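Local coordinates for aromatic-amino-acid:2-oxoglutarate transaminase (Candida albicans, PDB 6HNV), which probably catalyses the pyridoxal-phosphate-dependent transfer of amino groups from aromatic amino acids or 2-aminoadipate to 2-oxo acids, at residues F212-D217 with Y427-D432; Y415-S420 with K507-A512; D411-S416 with E500-S505; D450-M455 with D478-K483. All coordinates share one frame; numbering follows the deposited sequence.

Contact 1 (F212-D217 with Y427-D432); sequences FDNDSD and YVDVID
Asn214 and Ile431 each carry their first branch beside their own backbone N and anti to the carbonyl carbon, Asn214 with CG (chi1 -53°) and Ile431 with CG1 (chi1 -52°), which directs the amide and the CD1 methyl toward each other. A second turn in the isoleucine (chi2 -56°) brings that methyl up to the amide, where Asn214 ND2 lies 3.4 Å from Ile431 CD1. The two side chains pass at a slant, and the nearest CA pair, Asn214 and Ile431, is separated by 5.7 Å. The same methyl, Ile431 CD1, also lies 4.0 Å from Phe212 O. That carbonyl oxygen accepts a hydrogen bond from Lys442 NZ, on the strand paired with 428-430. In the aminotransferase fold the contact sets the loop after strand 204-208 against the end of strand 428-430. The former strand is outermost in the seven-stranded mixed sheet of the large domain, whereas the latter edges the four-stranded antiparallel sheet of the smaller C-terminal domain. Two oxygens of the strand also approach the amide without bonding to it: Asn214 ND2 is 3.7 Å from Val430 O and 3.9 Å from Asp429 OD2, both too long for hydrogen bonds. Within the loop, Ser216 N bonds to Asp213 O at 2.8 Å, and Ser216 OG bonds to Asn211 O and Gly218 N. Asp429 and Asp432, together with Tyr423, line a site holding bicine, and Asp432 is further engaged by a salt bridge to Lys410.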
loop_
_atom_site.group_PDB
_atom_site.type_symbol
_atom_site.label_atom_id
_atom_site.label_comp_id
_atom_site.label_asym_id
_atom_site.label_seq_id
_atom_site.Cartn_x
_atom_site.Cartn_y
_atom_site.Cartn_z
ATOM N N PHE A 212 2.315 21.420 -29.448
ATOM C CA PHE A 212 3.465 20.564 -29.849
ATOM C C PHE A 212 4.610 21.385 -30.460
ATOM O O PHE A 212 5.558 20.756 -30.987
ATOM C CB PHE A 212 2.976 19.437 -30.762
ATOM C CG PHE A 212 2.483 18.267 -29.959
ATOM C CD1 PHE A 212 3.368 17.316 -29.487
ATOM C CD2 PHE A 212 1.163 18.201 -29.549
ATOM C CE1 PHE A 212 2.933 16.275 -28.681
ATOM C CE2 PHE A 212 0.729 17.150 -28.748
ATOM C CZ PHE A 212 1.611 16.188 -28.318
ATOM N N ASP A 213 4.598 22.722 -30.327
ATOM C CA ASP A 213 5.695 23.597 -30.837
ATOM C C ASP A 213 6.966 23.211 -30.067
ATOM O O ASP A 213 6.812 22.899 -28.853
ATOM C CB ASP A 213 5.338 25.085 -30.690
ATOM C CG ASP A 213 4.260 25.637 -31.626
ATOM O OD1 ASP A 213 3.990 25.013 -32.668
ATOM O OD2 ASP A 213 3.700 26.709 -31.315
ATOM N N ASN A 214 8.150 23.168 -30.706
ATOM C CA ASN A 214 9.433 22.840 -30.007
ATOM C C ASN A 214 9.604 23.854 -28.865
ATOM O O ASN A 214 10.116 23.483 -27.832
ATOM C CB ASN A 214 10.677 22.836 -30.906
ATOM C CG ASN A 214 10.569 21.975 -32.145
ATOM O OD1 ASN A 214 10.216 22.463 -33.218
ATOM N ND2 ASN A 214 10.897 20.701 -32.021
ATOM N N ASP A 215 9.185 25.093 -29.105
ATOM C CA ASP A 215 8.885 26.196 -28.147
ATOM C C ASP A 215 8.197 25.736 -26.849
ATOM O O ASP A 215 8.585 26.229 -25.796
ATOM C CB ASP A 215 7.901 27.179 -28.804
ATOM C CG ASP A 215 8.262 28.623 -28.563
ATOM O OD1 ASP A 215 9.316 28.825 -27.983
ATOM O OD2 ASP A 215 7.498 29.522 -28.979
ATOM N N SER A 216 7.183 24.859 -26.951
ATOM C CA SER A 216 6.004 24.689 -26.051
ATOM C C SER A 216 6.358 24.616 -24.556
ATOM O O SER A 216 7.339 23.961 -24.179
ATOM C CB SER A 216 5.237 23.451 -26.466
ATOM O OG SER A 216 4.103 23.217 -25.640
ATOM N N ASP A 217 5.500 25.201 -23.721
ATOM C CA ASP A 217 5.428 24.923 -22.265
ATOM C C ASP A 217 4.769 23.549 -22.023
ATOM O O ASP A 217 4.928 23.020 -20.925
ATOM C CB ASP A 217 4.685 26.067 -21.578
ATOM C CG ASP A 217 5.569 27.284 -21.381
ATOM O OD1 ASP A 217 6.430 27.230 -20.454
ATOM O OD2 ASP A 217 5.402 28.263 -22.156
ATOM N N TYR A 427 10.968 13.130 -42.059
ATOM C CA TYR A 427 9.937 12.094 -41.763
ATOM C C TYR A 427 9.738 11.972 -40.251
ATOM O O TYR A 427 8.752 11.361 -39.811
ATOM C CB TYR A 427 10.304 10.705 -42.307
ATOM C CG TYR A 427 10.449 10.592 -43.803
ATOM C CD1 TYR A 427 9.826 11.492 -44.656
ATOM C CD2 TYR A 427 11.197 9.569 -44.375
ATOM C CE1 TYR A 427 9.961 11.406 -46.032
ATOM C CE2 TYR A 427 11.331 9.457 -45.753
ATOM C CZ TYR A 427 10.714 10.384 -46.581
ATOM O OH TYR A 427 10.835 10.328 -47.939
ATOM N N VAL A 428 10.674 12.492 -39.467
ATOM C CA VAL A 428 10.545 12.514 -37.986
ATOM C C VAL A 428 11.024 13.879 -37.490
ATOM O O VAL A 428 11.466 14.692 -38.329
ATOM C CB VAL A 428 11.297 11.323 -37.369
ATOM C CG1 VAL A 428 10.884 10.024 -38.042
ATOM C CG2 VAL A 428 12.801 11.483 -37.428
ATOM N N ASP A 429 10.847 14.142 -36.193
ATOM C CA ASP A 429 11.441 15.290 -35.451
ATOM C C ASP A 429 11.413 14.929 -33.958
ATOM O O ASP A 429 10.603 14.072 -33.573
ATOM C CB ASP A 429 10.726 16.612 -35.779
ATOM C CG ASP A 429 11.539 17.876 -35.533
ATOM O OD1 ASP A 429 12.767 17.788 -35.366
ATOM O OD2 ASP A 429 10.939 18.942 -35.505
ATOM N N VAL A 430 12.297 15.521 -33.154
ATOM C CA VAL A 430 12.385 15.267 -31.687
ATOM C C VAL A 430 12.290 16.608 -30.984
ATOM O O VAL A 430 12.864 17.584 -31.491
ATOM C CB VAL A 430 13.663 14.533 -31.237
ATOM C CG1 VAL A 430 13.454 13.036 -31.165
ATOM C CG2 VAL A 430 14.875 14.868 -32.091
ATOM N N ILE A 431 11.577 16.611 -29.862
ATOM C CA ILE A 431 11.572 17.707 -28.860
ATOM C C ILE A 431 12.822 17.527 -27.987
ATOM O O ILE A 431 13.105 16.389 -27.549
ATOM C CB ILE A 431 10.257 17.698 -28.052
ATOM C CG1 ILE A 431 9.021 17.679 -28.961
ATOM C CG2 ILE A 431 10.211 18.860 -27.074
ATOM C CD1 ILE A 431 8.939 18.815 -29.961
ATOM N N ASP A 432 13.562 18.614 -27.795
ATOM C CA ASP A 432 14.572 18.740 -26.717
ATOM C C ASP A 432 13.829 18.880 -25.385
ATOM O O ASP A 432 13.322 19.960 -25.070
ATOM C CB ASP A 432 15.530 19.900 -26.990
ATOM C CG ASP A 432 16.849 19.704 -26.291
ATOM O OD1 ASP A 432 16.925 18.730 -25.562
ATOM O OD2 ASP A 432 17.790 20.515 -26.505
#

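Contact 2 (Y415-S420 with K507-A512); sequences YSIFES and KRLTDA
Thr510 packs against Ser420 in the C-terminal domain, where the end of helix 392-418 and the turn after it lie against helix 499-518. Followed outward, Thr510 first presents CB, which faces Ser420 CB. Its two branches then part. OG1 lies between the backbone N and the carbonyl carbon (chi1 68°) and turns back to its own helix, where the carbonyl oxygens of Gly506 and Lys507 are both within hydrogen-bonding distance. The methyl branch points across: Thr510 CG2 comes close to Ser420 OG, at 3.2 Å, a length that is doubtful at this resolution. The methyl also packs on the backbone of the last helical turn, Thr510 CG2 being 4.1 Å from Ile417 CA and 4.2 Å from Ser416 O. Deeper in, Ile417 CD1 meets Leu509 CD2 at 4.4 Å, and both side chains rest on Phe441 and Leu491 of the antiparallel sheet beneath. On the outer side, Lys507 and Asp511 pair along their helix in a salt bridge, the carboxylate accepting through its syn lone pair. Ser420 is the N-cap of the short helix 421-424 and reaches the backbone N of Tyr423 through a weak bond. Ile417 O receives two bonds from Ser420, one from N and one from Ser420 OG at 2.7 Å, the hydroxyl tilted 16° from the carbonyl plane.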
loop_
_atom_site.group_PDB
_atom_site.type_symbol
_atom_site.label_atom_id
_atom_site.label_comp_id
_atom_site.label_asym_id
_atom_site.label_seq_id
_atom_site.Cartn_x
_atom_site.Cartn_y
_atom_site.Cartn_z
ATOM N N TYR A 415 21.184 12.703 -30.925
ATOM C CA TYR A 415 22.296 12.640 -31.909
ATOM C C TYR A 415 22.021 11.519 -32.901
ATOM O O TYR A 415 22.193 11.713 -34.102
ATOM C CB TYR A 415 23.642 12.374 -31.246
ATOM C CG TYR A 415 24.778 12.150 -32.206
ATOM C CD1 TYR A 415 25.166 13.142 -33.085
ATOM C CD2 TYR A 415 25.480 10.956 -32.225
ATOM C CE1 TYR A 415 26.230 12.964 -33.955
ATOM C CE2 TYR A 415 26.549 10.760 -33.086
ATOM C CZ TYR A 415 26.931 11.773 -33.951
ATOM O OH TYR A 415 27.974 11.598 -34.813
ATOM N N SER A 416 21.624 10.368 -32.372
ATOM C CA SER A 416 21.240 9.156 -33.132
ATOM C C SER A 416 20.076 9.484 -34.068
ATOM O O SER A 416 20.054 8.963 -35.182
ATOM C CB SER A 416 20.880 8.061 -32.197
ATOM O OG SER A 416 19.793 7.316 -32.699
ATOM N N ILE A 417 19.121 10.301 -33.635
ATOM C CA ILE A 417 17.939 10.637 -34.472
ATOM C C ILE A 417 18.370 11.663 -35.534
ATOM O O ILE A 417 17.999 11.497 -36.721
ATOM C CB ILE A 417 16.765 11.085 -33.584
ATOM C CG1 ILE A 417 16.228 9.891 -32.776
ATOM C CG2 ILE A 417 15.682 11.735 -34.436
ATOM C CD1 ILE A 417 15.295 10.242 -31.644
ATOM N N PHE A 418 19.174 12.653 -35.151
ATOM C CA PHE A 418 19.533 13.803 -36.020
ATOM C C PHE A 418 20.401 13.360 -37.217
ATOM O O PHE A 418 20.313 14.007 -38.291
ATOM C CB PHE A 418 20.224 14.883 -35.188
ATOM C CG PHE A 418 19.331 15.616 -34.227
ATOM C CD1 PHE A 418 17.995 15.824 -34.503
ATOM C CD2 PHE A 418 19.849 16.140 -33.061
ATOM C CE1 PHE A 418 17.191 16.510 -33.613
ATOM C CE2 PHE A 418 19.047 16.844 -32.180
ATOM C CZ PHE A 418 17.712 17.014 -32.448
ATOM N N GLU A 419 21.184 12.287 -37.059
ATOM C CA GLU A 419 22.144 11.754 -38.071
ATOM C C GLU A 419 21.475 10.731 -39.019
ATOM O O GLU A 419 22.208 10.108 -39.819
ATOM C CB GLU A 419 23.353 11.147 -37.342
ATOM C CG GLU A 419 24.295 12.184 -36.734
ATOM C CD GLU A 419 25.310 12.774 -37.696
ATOM O OE1 GLU A 419 25.744 12.047 -38.614
ATOM O OE2 GLU A 419 25.662 13.953 -37.526
ATOM N N SER A 420 20.147 10.576 -38.985
ATOM C CA SER A 420 19.402 9.545 -39.757
ATOM C C SER A 420 18.715 10.179 -40.971
ATOM O O SER A 420 18.379 11.359 -40.921
ATOM C CB SER A 420 18.403 8.844 -38.883
ATOM O OG SER A 420 17.313 9.706 -38.571
ATOM N N LYS A 507 18.757 3.908 -34.119
ATOM C CA LYS A 507 19.072 3.373 -35.477
ATOM C C LYS A 507 17.845 2.590 -35.975
ATOM O O LYS A 507 17.376 2.888 -37.115
ATOM C CB LYS A 507 20.361 2.534 -35.499
ATOM C CG LYS A 507 20.525 1.644 -36.733
ATOM C CD LYS A 507 21.955 1.407 -37.188
ATOM C CE LYS A 507 22.088 0.247 -38.161
ATOM N NZ LYS A 507 21.281 0.411 -39.399
ATOM N N ARG A 508 17.329 1.653 -35.159
ATOM C CA ARG A 508 16.167 0.786 -35.518
ATOM C C ARG A 508 14.910 1.669 -35.696
ATOM O O ARG A 508 14.170 1.467 -36.705
ATOM C CB ARG A 508 15.976 -0.331 -34.478
ATOM C CG ARG A 508 17.129 -1.323 -34.346
ATOM C CD ARG A 508 16.944 -2.339 -33.228
ATOM N NE ARG A 508 18.059 -3.274 -33.123
ATOM C CZ ARG A 508 18.119 -4.293 -32.270
ATOM N NH1 ARG A 508 17.121 -4.520 -31.439
ATOM N NH2 ARG A 508 19.167 -5.096 -32.248
ATOM N N LEU A 509 14.693 2.641 -34.793
ATOM C CA LEU A 509 13.561 3.612 -34.835
ATOM C C LEU A 509 13.594 4.374 -36.168
ATOM O O LEU A 509 12.534 4.427 -36.840
ATOM C CB LEU A 509 13.654 4.541 -33.614
ATOM C CG LEU A 509 12.597 5.643 -33.487
ATOM C CD1 LEU A 509 11.192 5.056 -33.367
ATOM C CD2 LEU A 509 12.916 6.558 -32.303
ATOM N N THR A 510 14.761 4.906 -36.565
ATOM C CA THR A 510 14.905 5.765 -37.778
ATOM C C THR A 510 14.794 4.927 -39.059
ATOM O O THR A 510 14.129 5.412 -39.976
ATOM C CB THR A 510 16.199 6.593 -37.784
ATOM O OG1 THR A 510 17.348 5.750 -37.924
ATOM C CG2 THR A 510 16.322 7.484 -36.568
ATOM N N ASP A 511 15.446 3.752 -39.116
ATOM C CA ASP A 511 15.411 2.774 -40.245
ATOM C C ASP A 511 13.960 2.457 -40.636
ATOM O O ASP A 511 13.661 2.477 -41.856
ATOM C CB ASP A 511 16.106 1.451 -39.900
ATOM C CG ASP A 511 17.625 1.477 -39.878
ATOM O OD1 ASP A 511 18.208 2.320 -40.610
ATOM O OD2 ASP A 511 18.217 0.629 -39.133
ATOM N N ALA A 512 13.093 2.184 -39.644
ATOM C CA ALA A 512 11.686 1.745 -39.843
ATOM C C ALA A 512 10.815 2.917 -40.305
ATOM O O ALA A 512 10.028 2.745 -41.274
ATOM C CB ALA A 512 11.130 1.133 -38.586
#

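Contact 3 (D411-S416 with E500-S505)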
loop_
_atom_site.group_PDB
_atom_site.type_symbol
_atom_site.label_atom_id
_atom_site.label_comp_id
_atom_site.label_asym_id
_atom_site.label_seq_id
_atom_site.Cartn_x
_atom_site.Cartn_y
_atom_site.Cartn_z
ATOM N N ASP A 411 20.931 13.054 -25.071
ATOM C CA ASP A 411 21.695 13.647 -26.209
ATOM C C ASP A 411 22.151 12.518 -27.145
ATOM O O ASP A 411 22.036 12.674 -28.370
ATOM C CB ASP A 411 22.855 14.532 -25.742
ATOM C CG ASP A 411 22.440 15.823 -25.032
ATOM O OD1 ASP A 411 21.328 16.318 -25.289
ATOM O OD2 ASP A 411 23.236 16.339 -24.219
ATOM N N LEU A 412 22.623 11.400 -26.612
ATOM C CA LEU A 412 23.022 10.253 -27.467
ATOM C C LEU A 412 21.791 9.847 -28.286
ATOM O O LEU A 412 21.957 9.539 -29.479
ATOM C CB LEU A 412 23.564 9.098 -26.613
ATOM C CG LEU A 412 25.035 8.708 -26.819
ATOM C CD1 LEU A 412 25.938 9.906 -27.065
ATOM C CD2 LEU A 412 25.533 7.921 -25.626
ATOM N N LEU A 413 20.594 9.894 -27.692
ATOM C CA LEU A 413 19.368 9.465 -28.403
ATOM C C LEU A 413 19.060 10.462 -29.520
ATOM O O LEU A 413 18.717 10.026 -30.629
ATOM C CB LEU A 413 18.216 9.350 -27.405
ATOM C CG LEU A 413 16.899 8.838 -27.970
ATOM C CD1 LEU A 413 17.115 7.578 -28.780
ATOM C CD2 LEU A 413 15.908 8.613 -26.843
ATOM N N LEU A 414 19.181 11.747 -29.225
ATOM C CA LEU A 414 18.854 12.833 -30.174
ATOM C C LEU A 414 19.911 12.859 -31.279
ATOM O O LEU A 414 19.539 13.021 -32.447
ATOM C CB LEU A 414 18.787 14.168 -29.427
ATOM C CG LEU A 414 17.386 14.623 -29.018
ATOM C CD1 LEU A 414 16.761 13.630 -28.045
ATOM C CD2 LEU A 414 17.430 16.011 -28.401
ATOM N N TYR A 415 21.184 12.703 -30.925
ATOM C CA TYR A 415 22.296 12.640 -31.909
ATOM C C TYR A 415 22.021 11.519 -32.901
ATOM O O TYR A 415 22.193 11.713 -34.102
ATOM C CB TYR A 415 23.642 12.374 -31.246
ATOM C CG TYR A 415 24.778 12.150 -32.206
ATOM C CD1 TYR A 415 25.166 13.142 -33.085
ATOM C CD2 TYR A 415 25.480 10.956 -32.225
ATOM C CE1 TYR A 415 26.230 12.964 -33.955
ATOM C CE2 TYR A 415 26.549 10.760 -33.086
ATOM C CZ TYR A 415 26.931 11.773 -33.951
ATOM O OH TYR A 415 27.974 11.598 -34.813
ATOM N N SER A 416 21.624 10.368 -32.372
ATOM C CA SER A 416 21.240 9.156 -33.132
ATOM C C SER A 416 20.076 9.484 -34.068
ATOM O O SER A 416 20.054 8.963 -35.182
ATOM C CB SER A 416 20.880 8.061 -32.197
ATOM O OG SER A 416 19.793 7.316 -32.699
ATOM N N GLU A 500 25.700 2.172 -26.142
ATOM C CA GLU A 500 25.575 1.312 -27.349
ATOM C C GLU A 500 24.093 0.988 -27.600
ATOM O O GLU A 500 23.686 0.982 -28.786
ATOM C CB GLU A 500 26.389 0.023 -27.188
ATOM C CG GLU A 500 27.892 0.207 -27.298
ATOM C CD GLU A 500 28.468 1.195 -26.299
ATOM O OE1 GLU A 500 28.357 0.929 -25.080
ATOM O OE2 GLU A 500 28.975 2.252 -26.742
ATOM N N GLU A 501 23.312 0.721 -26.536
ATOM C CA GLU A 501 21.870 0.339 -26.626
ATOM C C GLU A 501 21.013 1.532 -27.052
ATOM O O GLU A 501 19.963 1.320 -27.698
ATOM C CB GLU A 501 21.353 -0.194 -25.296
ATOM C CG GLU A 501 21.439 -1.692 -25.217
ATOM C CD GLU A 501 20.912 -2.261 -23.926
ATOM O OE1 GLU A 501 19.834 -1.809 -23.474
ATOM O OE2 GLU A 501 21.583 -3.149 -23.388
ATOM N N ILE A 502 21.440 2.740 -26.690
ATOM C CA ILE A 502 20.750 4.002 -27.080
ATOM C C ILE A 502 20.924 4.196 -28.587
ATOM O O ILE A 502 19.894 4.313 -29.283
ATOM C CB ILE A 502 21.273 5.189 -26.256
ATOM C CG1 ILE A 502 21.131 4.931 -24.754
ATOM C CG2 ILE A 502 20.587 6.472 -26.675
ATOM C CD1 ILE A 502 19.740 4.511 -24.324
ATOM N N LEU A 503 22.166 4.181 -29.082
ATOM C CA LEU A 503 22.490 4.438 -30.517
ATOM C C LEU A 503 21.860 3.355 -31.412
ATOM O O LEU A 503 21.256 3.701 -32.433
ATOM C CB LEU A 503 24.012 4.524 -30.668
ATOM C CG LEU A 503 24.672 5.647 -29.856
ATOM C CD1 LEU A 503 26.184 5.484 -29.818
ATOM C CD2 LEU A 503 24.298 7.025 -30.389
ATOM N N GLU A 504 21.905 2.089 -31.017
ATOM C CA GLU A 504 21.254 1.022 -31.814
ATOM C C GLU A 504 19.728 1.229 -31.751
ATOM O O GLU A 504 19.059 0.892 -32.764
ATOM C CB GLU A 504 21.740 -0.361 -31.358
ATOM C CG GLU A 504 21.114 -1.527 -32.129
ATOM C CD GLU A 504 21.443 -1.528 -33.608
ATOM O OE1 GLU A 504 22.506 -0.954 -33.960
ATOM O OE2 GLU A 504 20.629 -2.069 -34.401
ATOM N N SER A 505 19.196 1.780 -30.642
ATOM C CA SER A 505 17.735 2.000 -30.400
ATOM C C SER A 505 17.179 3.044 -31.375
ATOM O O SER A 505 16.121 2.790 -32.007
ATOM C CB SER A 505 17.447 2.390 -28.976
ATOM O OG SER A 505 17.427 1.240 -28.133
#
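Two helices of the C-terminal domain running in the same general direction, 30° apart, supply this contact: the 411-416 part of helix 392-418 and the 500-505 part of helix 499-518 approach to 8.4 Å between axes. Such closeness is matched by side chains that reach the opposite backbone. Ile502 does so with its CG2 branch, held anti to the backbone N (chi1 -56° for CG1), which lies 3.6 Å from Leu413 N and 3.8 Å from Leu413 CB; the same methyl also touches Leu412 CB. No hydrogen bond joins the helices here. The packing is apolar, the methyls also resting on Leu413 N and on Leu412 O, which accepts from Ser416 N within its helix. The second subunit adds to it: its Leu41 contacts Leu413, and its Leu39 contacts Glu501, Glu504 and Ser505. Leu503 works through CD2. That methyl, Leu503 CD2, is 3.6 Å from Leu412 O and 4.0 Å from both Leu412 CG and Ser416 CB. It also lies at the edge of the Tyr415 ring, near its plane, with Leu503 CD2 4.5 Å from Tyr415 CD2.

Contact 4 (D450-M455 with D478-K483); sequences DVLQKM and DLEFSK
Apolar contact comes first, with Leu452 and Leu479 reaching toward each other tip to tip. Leu452 CD2 lies 3.7 Å from Leu479 CD1, and the partner methyl Leu452 CD1 is 3.8 Å from that same atom, so Leu479 CD1 sits in the fork of the two Leu452 methyls. The two leucines reach this position from different torsions: Leu452 carries CG beside its backbone N (chi1 -48°), while Leu479 sends CG anti to its own (chi1 174°). Leu452 CD2 also leans on the aliphatic start of a lysine, 4.3 Å from Lys483 CB. The two parts belong to the small domain of this aminotransferase fold: helix 451-464, begun by Asp450 at its N-cap position, and the loop leading to strand 488-492. That loop also reaches the large domain, since Ser482 OG bonds to Glu188 just past strand 183-187. Apolar-to-polar contact is made by Val451, whose CG1 methyl rests against Lys483 O (3.3 Å). Charged pairing stays within the loop: Lys483 NZ and Glu480 OE1, 3.3 Å apart, form a salt bridge whose hydrogen bond is weak. The helix-start carboxylate remains distant from this ammonium, Asp450 OD1 to Lys483 NZ being 6.4 Å.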
loop_
_atom_site.group_PDB
_atom_site.type_symbol
_atom_site.label_atom_id
_atom_site.label_comp_id
_atom_site.label_asym_id
_atom_site.label_seq_id
_atom_site.Cartn_x
_atom_site.Cartn_y
_atom_site.Cartn_z
ATOM N N ASP A 450 -4.951 8.901 -42.179
ATOM C CA ASP A 450 -5.659 8.559 -40.916
ATOM C C ASP A 450 -4.590 8.394 -39.838
ATOM O O ASP A 450 -3.806 7.419 -39.937
ATOM C CB ASP A 450 -6.510 7.295 -41.114
ATOM C CG ASP A 450 -7.331 6.821 -39.916
ATOM O OD1 ASP A 450 -7.320 7.498 -38.874
ATOM O OD2 ASP A 450 -7.997 5.777 -40.045
ATOM N N VAL A 451 -4.554 9.305 -38.861
ATOM C CA VAL A 451 -3.454 9.376 -37.849
ATOM C C VAL A 451 -3.343 8.012 -37.152
ATOM O O VAL A 451 -2.261 7.391 -37.254
ATOM C CB VAL A 451 -3.630 10.528 -36.840
ATOM C CG1 VAL A 451 -2.431 10.617 -35.906
ATOM C CG2 VAL A 451 -3.865 11.867 -37.526
ATOM N N LEU A 452 -4.429 7.554 -36.520
ATOM C CA LEU A 452 -4.468 6.309 -35.704
ATOM C C LEU A 452 -4.159 5.115 -36.619
ATOM O O LEU A 452 -3.188 4.445 -36.331
ATOM C CB LEU A 452 -5.815 6.160 -34.975
ATOM C CG LEU A 452 -6.335 7.390 -34.212
ATOM C CD1 LEU A 452 -7.689 7.115 -33.546
ATOM C CD2 LEU A 452 -5.328 7.880 -33.174
ATOM N N GLN A 453 -4.890 4.908 -37.720
ATOM C CA GLN A 453 -4.667 3.772 -38.671
ATOM C C GLN A 453 -3.157 3.641 -38.961
ATOM O O GLN A 453 -2.577 2.583 -38.620
ATOM C CB GLN A 453 -5.499 3.951 -39.954
ATOM C CG GLN A 453 -5.437 2.780 -40.942
ATOM C CD GLN A 453 -4.900 3.140 -42.320
ATOM O OE1 GLN A 453 -5.320 4.117 -42.949
ATOM N NE2 GLN A 453 -3.954 2.346 -42.815
ATOM N N LYS A 454 -2.543 4.680 -39.543
ATOM C CA LYS A 454 -1.144 4.667 -40.057
ATOM C C LYS A 454 -0.134 4.579 -38.897
ATOM O O LYS A 454 0.977 4.043 -39.125
ATOM C CB LYS A 454 -0.892 5.907 -40.925
ATOM C CG LYS A 454 -1.603 5.917 -42.274
ATOM C CD LYS A 454 -1.019 4.917 -43.273
ATOM C CE LYS A 454 -1.741 4.869 -44.608
ATOM N NZ LYS A 454 -1.478 3.603 -45.339
ATOM N N MET A 455 -0.471 5.099 -37.709
ATOM C CA MET A 455 0.433 5.069 -36.523
ATOM C C MET A 455 0.503 3.658 -35.914
ATOM O O MET A 455 1.618 3.255 -35.513
ATOM C CB MET A 455 -0.018 6.060 -35.448
ATOM C CG MET A 455 0.442 7.496 -35.713
ATOM S SD MET A 455 2.240 7.792 -35.520
ATOM C CE MET A 455 2.487 7.434 -33.784
ATOM N N ASP A 478 -9.230 11.356 -23.922
ATOM C CA ASP A 478 -10.269 11.199 -24.960
ATOM C C ASP A 478 -9.561 11.151 -26.308
ATOM O O ASP A 478 -9.070 12.221 -26.753
ATOM C CB ASP A 478 -11.276 12.342 -24.886
ATOM C CG ASP A 478 -12.566 11.985 -25.587
ATOM O OD1 ASP A 478 -13.338 11.179 -25.021
ATOM O OD2 ASP A 478 -12.750 12.465 -26.718
ATOM N N LEU A 479 -9.530 9.948 -26.904
ATOM C CA LEU A 479 -8.789 9.551 -28.137
ATOM C C LEU A 479 -9.262 10.374 -29.330
ATOM O O LEU A 479 -8.413 10.871 -30.075
ATOM C CB LEU A 479 -8.996 8.052 -28.395
ATOM C CG LEU A 479 -8.429 7.491 -29.704
ATOM C CD1 LEU A 479 -6.951 7.818 -29.853
ATOM C CD2 LEU A 479 -8.651 5.980 -29.810
ATOM N N GLU A 480 -10.568 10.512 -29.515
ATOM C CA GLU A 480 -11.121 11.298 -30.652
ATOM C C GLU A 480 -10.710 12.770 -30.517
ATOM O O GLU A 480 -10.404 13.377 -31.545
ATOM C CB GLU A 480 -12.643 11.122 -30.777
ATOM C CG GLU A 480 -13.055 9.788 -31.404
ATOM C CD GLU A 480 -12.374 9.436 -32.723
ATOM O OE1 GLU A 480 -12.391 10.313 -33.622
ATOM O OE2 GLU A 480 -11.800 8.301 -32.843
ATOM N N PHE A 481 -10.695 13.324 -29.307
ATOM C CA PHE A 481 -10.389 14.759 -29.057
ATOM C C PHE A 481 -8.926 15.045 -29.442
ATOM O O PHE A 481 -8.642 16.173 -29.902
ATOM C CB PHE A 481 -10.735 15.100 -27.603
ATOM C CG PHE A 481 -10.380 16.491 -27.154
ATOM C CD1 PHE A 481 -9.133 16.765 -26.613
ATOM C CD2 PHE A 481 -11.303 17.516 -27.240
ATOM C CE1 PHE A 481 -8.809 18.048 -26.200
ATOM C CE2 PHE A 481 -10.983 18.794 -26.828
ATOM C CZ PHE A 481 -9.736 19.058 -26.314
ATOM N N SER A 482 -8.039 14.047 -29.303
ATOM C CA SER A 482 -6.561 14.194 -29.373
ATOM C C SER A 482 -5.972 13.450 -30.571
ATOM O O SER A 482 -4.722 13.325 -30.635
ATOM C CB SER A 482 -5.933 13.673 -28.103
ATOM O OG SER A 482 -6.376 14.399 -26.976
ATOM N N LYS A 483 -6.802 12.919 -31.463
ATOM C CA LYS A 483 -6.321 12.048 -32.568
ATOM C C LYS A 483 -5.273 12.808 -33.396
ATOM O O LYS A 483 -4.202 12.229 -33.677
ATOM C CB LYS A 483 -7.508 11.554 -33.405
ATOM C CG LYS A 483 -7.871 12.403 -34.613
ATOM C CD LYS A 483 -9.354 12.551 -34.866
ATOM C CE LYS A 483 -9.955 11.426 -35.679
ATOM N NZ LYS A 483 -11.238 11.857 -36.283
#

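From the N terminus, the first of the eight segments, 212-217 in the large domain, opens contact 1, which closes its long loop at 427-432. Before that closure helix 392-418 has already begun contacts 3 and 2, which close later on helix 499-518, so both cross contact 1. Contact 4 starts and ends, 450-455 to 478-483, within the loops of contacts 2 and 3 and in series after contact 1. Contacts 2 and 3 share Tyr415 and Ser416, their centres about 8 Å apart. Strand 428-430 joins contact 1 to helix 392-418: Val430 CG1 meets Ile417 CD1 at 3.4 Å. Contact 4 lies apart from the others.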